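Local coordinates for protein CdnC (Chryseobacterium gregarium DSM 19109, PDB 7MGV) that uses ATP to install single and bicyclic omega-ester macrocycles in a precursor peptide, and is captured with ADP and leader and core peptides bound, at residues A[139-144]-A[293-298]; A[214-219]-A[224-229]; A[287-292]-A[310-315]. All blocks are in the same frame, centred on the assembly; numbering follows the deposited sequence.

Contacts 2 and 3 are buried, whereas contact 1 is partly exposed and lies near the interface with the second subunit. Contacts 1 and 3 share their setting: helix 280-293 supplies one segment of contact 3 and ends in contact 1, strands 297-304 and 310-316 are neighbours in one sheet, and L290 of contact 3 packs on the 293-298 segment of contact 1. Contact 2 belongs to a different antiparallel sheet, its centre about 25 Å from that of contact 3. Contact 3 is aliphatic and aromatic packing throughout. Contact 1 adds a guanidinium laid against a tyrosine, and contact 2 sets a hydrophobic side against a polar strand end that holds the adenine of ADP.

Contact 1: residues A[139-144]-A[293-298]; sequences PSVYRR and YHVDYG
One face of the R144 guanidinium lies against Y293, whose CD1 sits 3.9 Å above the plane and over its centre. The two planes are inclined by 59°, so this is not a parallel stack. On the ring side the approach is oblique, with R144 NE 3.9 Å from Y293 CE1. Elsewhere the tyrosine ring touches helix 148-158 through E150, Q151 and I154. R144 belongs to helix 139-145, and its side chain gets this far by being fully stretched: CG is anti to the backbone N (chi1 -171°) and the chain stays extended to NE.

Beside this pair, V141 and V295 make the purely apolar half of the contact. V141 CG1 meets V295 CG1 at 3.5 Å, a close touch in which the two valines lie alongside, pointing opposite ways, and meet through one methyl of each. The arrangement packs the short helix that follows strand 134-136 in the pre-ATP-grasp region against the C-terminal end of helix 280-293. That end is closed by a Schellman motif with H294, at positive phi, as the C-prime residue: H294 N bonds to D291 O, and V295 N to L290 O. The chain thereby turns out of the helix and brings V295 up to V141 before strand 297-304 begins. On another side of helix 139-145, R143 makes a cation-pi contact with F125 of the second subunit.

Across the two segments the attraction is packing and not polar bonding. R144 instead forms a salt bridge through NH2 with E150, a residue that also touches Y293. The acidic partner probably balances the guanidinium charge and fixes its rotation, leaving a flat face to rest on the tyrosine.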
loop_
_atom_site.group_PDB
_atom_site.type_symbol
_atom_site.label_atom_id
_atom_site.label_comp_id
_atom_site.label_asym_id
_atom_site.label_seq_id
_atom_site.Cartn_x
_atom_site.Cartn_y
_atom_site.Cartn_z
ATOM N N PRO A 139 -3.627 5.956 -2.498
ATOM C CA PRO A 139 -2.836 4.715 -2.607
ATOM C C PRO A 139 -2.828 3.869 -1.346
ATOM O O PRO A 139 -2.978 2.645 -1.436
ATOM C CB PRO A 139 -1.432 5.232 -2.952
ATOM C CG PRO A 139 -1.669 6.544 -3.613
ATOM C CD PRO A 139 -2.859 7.141 -2.919
ATOM N N SER A 140 -2.652 4.478 -0.171
ATOM C CA SER A 140 -2.633 3.694 1.061
ATOM C C SER A 140 -3.993 3.068 1.341
ATOM O O SER A 140 -4.075 1.944 1.851
ATOM C CB SER A 140 -2.191 4.564 2.235
ATOM O OG SER A 140 -3.135 5.590 2.487
ATOM N N VAL A 141 -5.073 3.773 1.005
ATOM C CA VAL A 141 -6.409 3.221 1.208
ATOM C C VAL A 141 -6.642 2.027 0.287
ATOM O O VAL A 141 -7.159 0.984 0.715
ATOM C CB VAL A 141 -7.470 4.315 0.998
ATOM C CG1 VAL A 141 -8.856 3.729 1.118
ATOM C CG2 VAL A 141 -7.271 5.443 2.000
ATOM N N TYR A 142 -6.268 2.160 -0.988
ATOM C CA TYR A 142 -6.383 1.039 -1.914
ATOM C C TYR A 142 -5.522 -0.134 -1.465
ATOM O O TYR A 142 -5.913 -1.296 -1.616
ATOM C CB TYR A 142 -5.994 1.482 -3.324
ATOM C CG TYR A 142 -7.032 2.348 -4.002
ATOM C CD1 TYR A 142 -8.384 2.052 -3.900
ATOM C CD2 TYR A 142 -6.660 3.462 -4.744
ATOM C CE1 TYR A 142 -9.339 2.839 -4.520
ATOM C CE2 TYR A 142 -7.606 4.255 -5.366
ATOM C CZ TYR A 142 -8.944 3.939 -5.251
ATOM O OH TYR A 142 -9.888 4.726 -5.867
ATOM N N ARG A 143 -4.344 0.154 -0.907
ATOM C CA ARG A 143 -3.482 -0.911 -0.408
ATOM C C ARG A 143 -4.109 -1.608 0.793
ATOM O O ARG A 143 -4.000 -2.831 0.934
ATOM C CB ARG A 143 -2.107 -0.346 -0.053
ATOM C CG ARG A 143 -1.134 -1.374 0.504
ATOM C CD ARG A 143 -0.951 -2.549 -0.448
ATOM N NE ARG A 143 -0.128 -3.599 0.145
ATOM C CZ ARG A 143 1.201 -3.624 0.097
ATOM N NH1 ARG A 143 1.861 -2.652 -0.520
ATOM N NH2 ARG A 143 1.870 -4.618 0.665
ATOM N N ARG A 144 -4.770 -0.845 1.669
ATOM C CA ARG A 144 -5.477 -1.457 2.789
ATOM C C ARG A 144 -6.619 -2.338 2.300
ATOM O O ARG A 144 -6.862 -3.415 2.854
ATOM C CB ARG A 144 -6.015 -0.389 3.741
ATOM C CG ARG A 144 -6.571 -0.989 5.025
ATOM C CD ARG A 144 -7.525 -0.063 5.756
ATOM N NE ARG A 144 -8.190 -0.768 6.851
ATOM C CZ ARG A 144 -8.979 -0.192 7.752
ATOM N NH1 ARG A 144 -9.210 1.113 7.704
ATOM N NH2 ARG A 144 -9.533 -0.925 8.708
ATOM N N TYR A 293 -14.434 1.619 7.021
ATOM C CA TYR A 293 -13.280 1.884 6.169
ATOM C C TYR A 293 -13.005 3.373 5.992
ATOM O O TYR A 293 -11.880 3.740 5.635
ATOM C CB TYR A 293 -13.471 1.230 4.799
ATOM C CG TYR A 293 -13.029 -0.212 4.760
ATOM C CD1 TYR A 293 -11.684 -0.549 4.845
ATOM C CD2 TYR A 293 -13.956 -1.241 4.644
ATOM C CE1 TYR A 293 -11.274 -1.866 4.810
ATOM C CE2 TYR A 293 -13.556 -2.561 4.608
ATOM C CZ TYR A 293 -12.214 -2.868 4.693
ATOM O OH TYR A 293 -11.809 -4.181 4.658
ATOM N N HIS A 294 -13.997 4.230 6.247
ATOM C CA HIS A 294 -13.891 5.674 6.025
ATOM C C HIS A 294 -13.533 5.983 4.571
ATOM O O HIS A 294 -12.622 6.761 4.279
ATOM C CB HIS A 294 -12.893 6.321 6.990
ATOM C CG HIS A 294 -13.145 7.779 7.222
ATOM N ND1 HIS A 294 -14.287 8.248 7.836
ATOM C CD2 HIS A 294 -12.407 8.873 6.915
ATOM C CE1 HIS A 294 -14.239 9.567 7.902
ATOM N NE2 HIS A 294 -13.110 9.971 7.350
ATOM N N VAL A 295 -14.262 5.353 3.654
ATOM C CA VAL A 295 -14.174 5.645 2.231
ATOM C C VAL A 295 -15.569 6.000 1.742
ATOM O O VAL A 295 -16.580 5.625 2.340
ATOM C CB VAL A 295 -13.596 4.467 1.419
ATOM C CG1 VAL A 295 -12.238 4.082 1.954
ATOM C CG2 VAL A 295 -14.545 3.279 1.454
ATOM N N ASP A 296 -15.618 6.738 0.634
ATOM C CA ASP A 296 -16.882 7.209 0.086
ATOM C C ASP A 296 -17.262 6.517 -1.215
ATOM O O ASP A 296 -18.229 6.928 -1.863
ATOM C CB ASP A 296 -16.838 8.723 -0.115
ATOM C CG ASP A 296 -17.286 9.484 1.117
ATOM O OD1 ASP A 296 -18.057 8.912 1.917
ATOM O OD2 ASP A 296 -16.870 10.649 1.285
ATOM N N TYR A 297 -16.530 5.480 -1.616
ATOM C CA TYR A 297 -16.910 4.677 -2.768
ATOM C C TYR A 297 -16.683 3.209 -2.458
ATOM O O TYR A 297 -15.694 2.847 -1.815
ATOM C CB TYR A 297 -16.130 5.056 -4.033
ATOM C CG TYR A 297 -16.512 4.200 -5.219
ATOM C CD1 TYR A 297 -17.698 4.426 -5.906
ATOM C CD2 TYR A 297 -15.703 3.151 -5.636
ATOM C CE1 TYR A 297 -18.060 3.641 -6.984
ATOM C CE2 TYR A 297 -16.058 2.360 -6.710
ATOM C CZ TYR A 297 -17.236 2.610 -7.383
ATOM O OH TYR A 297 -17.590 1.825 -8.455
ATOM N N GLY A 298 -17.602 2.368 -2.922
ATOM C CA GLY A 298 -17.468 0.939 -2.719
ATOM C C GLY A 298 -18.276 0.155 -3.724
ATOM O O GLY A 298 -19.346 0.589 -4.160
#

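Contact 2: residues A[214-219]-A[224-229]; sequences EELDTL and MQFQKK. With ADP (adenosine-5'-diphosphate), chain F.
L219 meets both hydrophobic residues of strand 224-228. Its CD2 comes up to the edge of the F226 ring, near the ring plane and 3.6 Å from F226 CE1, while CD1 packs 3.7 Å from M224 CB. L216 adds a more distant touch, its CD1 lying 4.0 Å from F226 CZ on an oblique approach. With CG anti to the backbone N (chi1 -173°), M224 lays CG over the rim of one F226 face; the bend at chi2 then takes the sulfur end away from L219. Replacing L219 by an alanine would probably open a gap at the edge of F226 and leave M224 CB without its neighbour.

Around this first shell, helix 171-181 contributes A174 and I178 to the surroundings of F226, and L216, L219 and M224 each pack on aromatic parts of the bound peptide. The turn of chain carrying L216 and L219 is tied by T218 OG1, which donates to E215 O over 2.8 Å in the carbonyl plane, and by a backbone bond from L219 N to L216 O.

Farther along, the same strand changes character. ADP N6 donates to Q227 OE1 at 2.9 Å with an angle of 163°, and to K228 O at 2.9 Å with a more bent 147°. Q227 OE1 is also bonded to K187 NZ, which itself reaches ADP, and I230 N extends the grip on the nucleotide. K229 completes this end, its CA 3.3 Å from ADP N1.

The strand therefore carries two chemistries: M224 and F226 seat it on the loop, M224 also meeting the bound peptide, whereas an amide oxygen and a main-chain carbonyl at its end read the adenine amino group.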
loop_
_atom_site.group_PDB
_atom_site.type_symbol
_atom_site.label_atom_id
_atom_site.label_comp_id
_atom_site.label_asym_id
_atom_site.label_seq_id
_atom_site.Cartn_x
_atom_site.Cartn_y
_atom_site.Cartn_z
ATOM N N GLU A 214 -6.713 -34.291 -5.694
ATOM C CA GLU A 214 -5.437 -34.986 -5.825
ATOM C C GLU A 214 -4.268 -34.011 -5.754
ATOM O O GLU A 214 -3.234 -34.314 -5.147
ATOM C CB GLU A 214 -5.402 -35.769 -7.138
ATOM C CG GLU A 214 -4.778 -37.148 -7.024
ATOM C CD GLU A 214 -5.705 -38.156 -6.373
ATOM O OE1 GLU A 214 -6.606 -38.672 -7.067
ATOM O OE2 GLU A 214 -5.533 -38.433 -5.167
ATOM N N GLU A 215 -4.416 -32.834 -6.363
ATOM C CA GLU A 215 -3.355 -31.840 -6.434
ATOM C C GLU A 215 -3.302 -30.931 -5.211
ATOM O O GLU A 215 -2.734 -29.836 -5.294
ATOM C CB GLU A 215 -3.514 -30.995 -7.701
ATOM C CG GLU A 215 -3.539 -31.802 -8.990
ATOM C CD GLU A 215 -2.213 -32.479 -9.283
ATOM O OE1 GLU A 215 -2.219 -33.680 -9.624
ATOM O OE2 GLU A 215 -1.164 -31.807 -9.174
ATOM N N LEU A 216 -3.873 -31.356 -4.080
ATOM C CA LEU A 216 -3.900 -30.497 -2.902
ATOM C C LEU A 216 -2.519 -30.330 -2.285
ATOM O O LEU A 216 -2.264 -29.329 -1.604
ATOM C CB LEU A 216 -4.876 -31.056 -1.867
ATOM C CG LEU A 216 -5.626 -30.023 -1.025
ATOM C CD1 LEU A 216 -6.101 -28.861 -1.885
ATOM C CD2 LEU A 216 -6.795 -30.673 -0.310
ATOM N N ASP A 217 -1.617 -31.288 -2.506
ATOM C CA ASP A 217 -0.283 -31.201 -1.924
ATOM C C ASP A 217 0.535 -30.057 -2.510
ATOM O O ASP A 217 1.468 -29.581 -1.855
ATOM C CB ASP A 217 0.461 -32.524 -2.110
ATOM C CG ASP A 217 -0.116 -33.641 -1.260
ATOM O OD1 ASP A 217 -0.532 -33.365 -0.115
ATOM O OD2 ASP A 217 -0.153 -34.796 -1.736
ATOM N N THR A 218 0.206 -29.601 -3.721
ATOM C CA THR A 218 0.921 -28.484 -4.326
ATOM C C THR A 218 0.614 -27.154 -3.651
ATOM O O THR A 218 1.294 -26.163 -3.938
ATOM C CB THR A 218 0.589 -28.389 -5.816
ATOM O OG1 THR A 218 -0.773 -27.973 -5.978
ATOM C CG2 THR A 218 0.787 -29.738 -6.492
ATOM N N LEU A 219 -0.386 -27.113 -2.765
ATOM C CA LEU A 219 -0.701 -25.902 -2.012
ATOM C C LEU A 219 0.496 -25.375 -1.231
ATOM O O LEU A 219 0.496 -24.209 -0.823
ATOM C CB LEU A 219 -1.858 -26.188 -1.053
ATOM C CG LEU A 219 -2.898 -25.102 -0.782
ATOM C CD1 LEU A 219 -3.296 -24.389 -2.054
ATOM C CD2 LEU A 219 -4.111 -25.725 -0.120
ATOM N N MET A 224 -4.119 -20.547 -1.288
ATOM C CA MET A 224 -5.386 -20.398 -1.988
ATOM C C MET A 224 -6.461 -20.099 -0.952
ATOM O O MET A 224 -6.302 -20.402 0.238
ATOM C CB MET A 224 -5.727 -21.656 -2.801
ATOM C CG MET A 224 -6.949 -21.521 -3.698
ATOM S SD MET A 224 -6.565 -20.808 -5.306
ATOM C CE MET A 224 -6.884 -22.209 -6.365
ATOM N N GLN A 225 -7.559 -19.487 -1.411
ATOM C CA GLN A 225 -8.681 -19.114 -0.561
ATOM C C GLN A 225 -9.835 -20.065 -0.858
ATOM O O GLN A 225 -10.434 -20.003 -1.936
ATOM C CB GLN A 225 -9.071 -17.661 -0.820
ATOM C CG GLN A 225 -10.204 -17.129 0.031
ATOM C CD GLN A 225 -10.439 -15.647 -0.197
ATOM O OE1 GLN A 225 -9.737 -15.011 -0.984
ATOM N NE2 GLN A 225 -11.427 -15.090 0.492
ATOM N N PHE A 226 -10.134 -20.952 0.084
ATOM C CA PHE A 226 -11.243 -21.884 -0.032
ATOM C C PHE A 226 -12.466 -21.324 0.681
ATOM O O PHE A 226 -12.354 -20.663 1.715
ATOM C CB PHE A 226 -10.874 -23.246 0.561
ATOM C CG PHE A 226 -9.731 -23.918 -0.140
ATOM C CD1 PHE A 226 -8.422 -23.631 0.213
ATOM C CD2 PHE A 226 -9.963 -24.835 -1.150
ATOM C CE1 PHE A 226 -7.368 -24.246 -0.430
ATOM C CE2 PHE A 226 -8.911 -25.454 -1.797
ATOM C CZ PHE A 226 -7.612 -25.159 -1.435
ATOM N N GLN A 227 -13.640 -21.598 0.120
ATOM C CA GLN A 227 -14.872 -21.071 0.684
ATOM C C GLN A 227 -16.000 -22.065 0.472
ATOM O O GLN A 227 -16.067 -22.727 -0.566
ATOM C CB GLN A 227 -15.247 -19.725 0.055
ATOM C CG GLN A 227 -14.925 -18.526 0.921
ATOM C CD GLN A 227 -15.432 -17.232 0.323
ATOM O OE1 GLN A 227 -15.950 -17.213 -0.795
ATOM N NE2 GLN A 227 -15.285 -16.141 1.063
ATOM N N LYS A 228 -16.882 -22.165 1.462
ATOM C CA LYS A 228 -18.114 -22.918 1.277
ATOM C C LYS A 228 -18.895 -22.332 0.110
ATOM O O LYS A 228 -19.065 -21.112 0.011
ATOM C CB LYS A 228 -18.955 -22.885 2.553
ATOM C CG LYS A 228 -20.346 -23.483 2.396
ATOM C CD LYS A 228 -20.477 -24.795 3.156
ATOM C CE LYS A 228 -21.806 -25.474 2.865
ATOM N NZ LYS A 228 -21.897 -25.915 1.446
ATOM N N LYS A 229 -19.352 -23.198 -0.790
ATOM C CA LYS A 229 -20.096 -22.738 -1.956
ATOM C C LYS A 229 -21.501 -22.335 -1.534
ATOM O O LYS A 229 -22.269 -23.162 -1.029
ATOM C CB LYS A 229 -20.154 -23.817 -3.035
ATOM C CG LYS A 229 -20.807 -23.328 -4.323
ATOM C CD LYS A 229 -20.916 -24.425 -5.366
ATOM C CE LYS A 229 -22.334 -24.961 -5.452
ATOM N NZ LYS A 229 -22.990 -24.574 -6.731
HETATM P PB ADP F . -15.723 -12.869 -12.795
HETATM O O1B ADP F . -15.785 -12.299 -11.398
HETATM O O2B ADP F . -14.618 -12.294 -13.647
HETATM O O3B ADP F . -17.066 -12.985 -13.478
HETATM P PA ADP F . -14.540 -14.807 -11.189
HETATM O O1A ADP F . -13.572 -13.720 -10.783
HETATM O O2A ADP F . -14.093 -16.246 -11.283
HETATM O O3A ADP F . -15.287 -14.398 -12.553
HETATM O "O5'" ADP F . -15.798 -14.732 -10.196
HETATM C "C5'" ADP F . -15.874 -15.545 -9.036
HETATM C "C4'" ADP F . -17.290 -16.098 -8.978
HETATM O "O4'" ADP F . -17.383 -17.082 -7.951
HETATM C "C3'" ADP F . -18.314 -15.013 -8.684
HETATM O "O3'" ADP F . -19.215 -14.889 -9.788
HETATM C "C2'" ADP F . -19.070 -15.486 -7.462
HETATM O "O2'" ADP F . -20.477 -15.461 -7.711
HETATM C "C1'" ADP F . -18.595 -16.910 -7.223
HETATM N N9 ADP F . -18.333 -17.122 -5.783
HETATM C C8 ADP F . -17.426 -16.462 -5.037
HETATM N N7 ADP F . -17.445 -16.898 -3.752
HETATM C C5 ADP F . -18.386 -17.858 -3.668
HETATM C C6 ADP F . -18.922 -18.736 -2.605
HETATM N N6 ADP F . -18.444 -18.672 -1.339
HETATM N N1 ADP F . -19.905 -19.601 -2.944
HETATM C C2 ADP F . -20.391 -19.675 -4.198
HETATM N N3 ADP F . -19.951 -18.911 -5.212
HETATM C C4 ADP F . -18.970 -17.999 -5.010
#

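Contact 3: residues A[287-292]-A[310-315]; sequences LELLDV and YYFIEI
L289 drives one methyl, CD2, between F312 and I315, and so packs helix 280-293 on the edge strand 310-316 of an antiparallel sheet in the ATP-grasp fold. The tight part of the contact centres on that methyl. It lies 3.6 Å from F312 CE2, arriving obliquely to the ring, and 3.9 Å from I315 CD1, which it meets tip to tip. With CG anti to the backbone N (chi1 175°), L289 directs its branches from the helix to the strand. I154 and I158 of helix 148-158 also touch L289, and the F312 ring meets that of F160 at about 45°, so the three residues are buried in a hydrophobic layer between sheet and helices.

F312 and I315 are three positions apart, yet both point toward the helix. The regular alternation of the strand is broken at I313, whose psi of -54° is far from extended, and both I313 and E314 make backbone bonds to D301 of strand 297-304. This is consistent with a classic beta bulge, and it puts the two side chains on the same side.

The remainder is looser. L290 is buried, but its CD1 stays 4.8 Å from I315 CD1, and it packs instead on V240. L287, E288, D291 and V292 line the partly exposed side of the helix; D291 forms a salt bridge with R348, and V292 packs on L353 of the second subunit. E314 points away from the helix, makes a long, weak ion pair with K148 and touches Q151.

Within the strand, E314 N stands 3.7 Å above one face of the F312 ring, toward its rim, while I315 CG2 lies in the ring plane, 3.8 Å from F312 CZ.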
loop_
_atom_site.group_PDB
_atom_site.type_symbol
_atom_site.label_atom_id
_atom_site.label_comp_id
_atom_site.label_asym_id
_atom_site.label_seq_id
_atom_site.Cartn_x
_atom_site.Cartn_y
_atom_site.Cartn_z
ATOM N N LEU A 287 -23.625 0.627 4.579
ATOM C CA LEU A 287 -23.184 1.965 4.957
ATOM C C LEU A 287 -22.229 1.908 6.143
ATOM O O LEU A 287 -21.258 2.671 6.205
ATOM C CB LEU A 287 -24.391 2.848 5.271
ATOM C CG LEU A 287 -25.250 3.240 4.066
ATOM C CD1 LEU A 287 -26.564 3.854 4.517
ATOM C CD2 LEU A 287 -24.494 4.195 3.155
ATOM N N GLU A 288 -22.472 0.992 7.083
ATOM C CA GLU A 288 -21.564 0.842 8.215
ATOM C C GLU A 288 -20.205 0.305 7.785
ATOM O O GLU A 288 -19.184 0.674 8.372
ATOM C CB GLU A 288 -22.184 -0.074 9.268
ATOM C CG GLU A 288 -21.383 -0.159 10.552
ATOM C CD GLU A 288 -22.153 -0.825 11.673
ATOM O OE1 GLU A 288 -21.535 -1.158 12.705
ATOM O OE2 GLU A 288 -23.378 -1.017 11.518
ATOM N N LEU A 289 -20.168 -0.572 6.780
ATOM C CA LEU A 289 -18.891 -1.047 6.254
ATOM C C LEU A 289 -18.091 0.107 5.666
ATOM O O LEU A 289 -16.894 0.269 5.953
ATOM C CB LEU A 289 -19.133 -2.133 5.206
ATOM C CG LEU A 289 -17.923 -2.686 4.451
ATOM C CD1 LEU A 289 -17.017 -3.477 5.383
ATOM C CD2 LEU A 289 -18.375 -3.546 3.282
ATOM N N LEU A 290 -18.748 0.933 4.847
ATOM C CA LEU A 290 -18.058 2.104 4.312
ATOM C C LEU A 290 -17.652 3.073 5.419
ATOM O O LEU A 290 -16.634 3.763 5.296
ATOM C CB LEU A 290 -18.926 2.810 3.271
ATOM C CG LEU A 290 -18.791 2.223 1.864
ATOM C CD1 LEU A 290 -19.909 1.228 1.582
ATOM C CD2 LEU A 290 -18.755 3.319 0.813
ATOM N N ASP A 291 -18.429 3.135 6.504
ATOM C CA ASP A 291 -18.060 3.978 7.637
ATOM C C ASP A 291 -16.812 3.452 8.333
ATOM O O ASP A 291 -15.924 4.229 8.704
ATOM C CB ASP A 291 -19.221 4.062 8.629
ATOM C CG ASP A 291 -20.348 4.949 8.138
ATOM O OD1 ASP A 291 -20.146 5.680 7.146
ATOM O OD2 ASP A 291 -21.440 4.910 8.745
ATOM N N VAL A 292 -16.737 2.134 8.531
ATOM C CA VAL A 292 -15.574 1.534 9.176
ATOM C C VAL A 292 -14.325 1.775 8.342
ATOM O O VAL A 292 -13.259 2.110 8.875
ATOM C CB VAL A 292 -15.809 0.032 9.423
ATOM C CG1 VAL A 292 -14.509 -0.654 9.813
ATOM C CG2 VAL A 292 -16.866 -0.174 10.499
ATOM N N TYR A 310 -28.362 -13.283 3.186
ATOM C CA TYR A 310 -27.459 -12.455 2.400
ATOM C C TYR A 310 -26.023 -12.721 2.834
ATOM O O TYR A 310 -25.697 -12.607 4.020
ATOM C CB TYR A 310 -27.812 -10.975 2.562
ATOM C CG TYR A 310 -29.089 -10.574 1.854
ATOM C CD1 TYR A 310 -30.324 -11.051 2.278
ATOM C CD2 TYR A 310 -29.060 -9.719 0.760
ATOM C CE1 TYR A 310 -31.491 -10.690 1.631
ATOM C CE2 TYR A 310 -30.223 -9.351 0.109
ATOM C CZ TYR A 310 -31.435 -9.840 0.548
ATOM O OH TYR A 310 -32.592 -9.475 -0.099
ATOM N N TYR A 311 -25.168 -13.070 1.873
ATOM C CA TYR A 311 -23.769 -13.382 2.123
ATOM C C TYR A 311 -22.900 -12.313 1.476
ATOM O O TYR A 311 -22.979 -12.096 0.260
ATOM C CB TYR A 311 -23.405 -14.760 1.569
ATOM C CG TYR A 311 -23.869 -15.924 2.415
ATOM C CD1 TYR A 311 -25.182 -16.373 2.355
ATOM C CD2 TYR A 311 -22.989 -16.582 3.263
ATOM C CE1 TYR A 311 -25.608 -17.440 3.122
ATOM C CE2 TYR A 311 -23.406 -17.651 4.035
ATOM C CZ TYR A 311 -24.716 -18.075 3.959
ATOM O OH TYR A 311 -25.136 -19.137 4.725
ATOM N N PHE A 312 -22.090 -11.649 2.295
ATOM C CA PHE A 312 -21.057 -10.752 1.797
ATOM C C PHE A 312 -19.931 -11.569 1.180
ATOM O O PHE A 312 -19.523 -12.598 1.728
ATOM C CB PHE A 312 -20.537 -9.889 2.951
ATOM C CG PHE A 312 -19.394 -8.983 2.587
ATOM C CD1 PHE A 312 -18.081 -9.415 2.703
ATOM C CD2 PHE A 312 -19.631 -7.687 2.163
ATOM C CE1 PHE A 312 -17.029 -8.579 2.379
ATOM C CE2 PHE A 312 -18.583 -6.846 1.839
ATOM C CZ PHE A 312 -17.280 -7.292 1.949
ATOM N N ILE A 313 -19.424 -11.122 0.033
ATOM C CA ILE A 313 -18.347 -11.806 -0.669
ATOM C C ILE A 313 -17.062 -10.986 -0.646
ATOM O O ILE A 313 -16.014 -11.473 -0.221
ATOM C CB ILE A 313 -18.764 -12.149 -2.117
ATOM C CG1 ILE A 313 -20.054 -12.971 -2.114
ATOM C CG2 ILE A 313 -17.650 -12.899 -2.832
ATOM C CD1 ILE A 313 -19.974 -14.233 -1.276
ATOM N N GLU A 314 -17.130 -9.734 -1.090
ATOM C CA GLU A 314 -15.981 -8.836 -1.060
ATOM C C GLU A 314 -16.452 -7.434 -1.413
ATOM O O GLU A 314 -17.557 -7.235 -1.927
ATOM C CB GLU A 314 -14.875 -9.287 -2.020
ATOM C CG GLU A 314 -15.187 -9.060 -3.487
ATOM C CD GLU A 314 -13.982 -9.298 -4.376
ATOM O OE1 GLU A 314 -12.940 -8.645 -4.156
ATOM O OE2 GLU A 314 -14.074 -10.141 -5.294
ATOM N N ILE A 315 -15.595 -6.462 -1.128
ATOM C CA ILE A 315 -15.803 -5.073 -1.512
ATOM C C ILE A 315 -14.604 -4.636 -2.340
ATOM O O ILE A 315 -13.454 -4.859 -1.944
ATOM C CB ILE A 315 -15.995 -4.162 -0.284
ATOM C CG1 ILE A 315 -15.935 -2.688 -0.691
ATOM C CG2 ILE A 315 -14.957 -4.471 0.790
ATOM C CD1 ILE A 315 -16.385 -1.739 0.395
#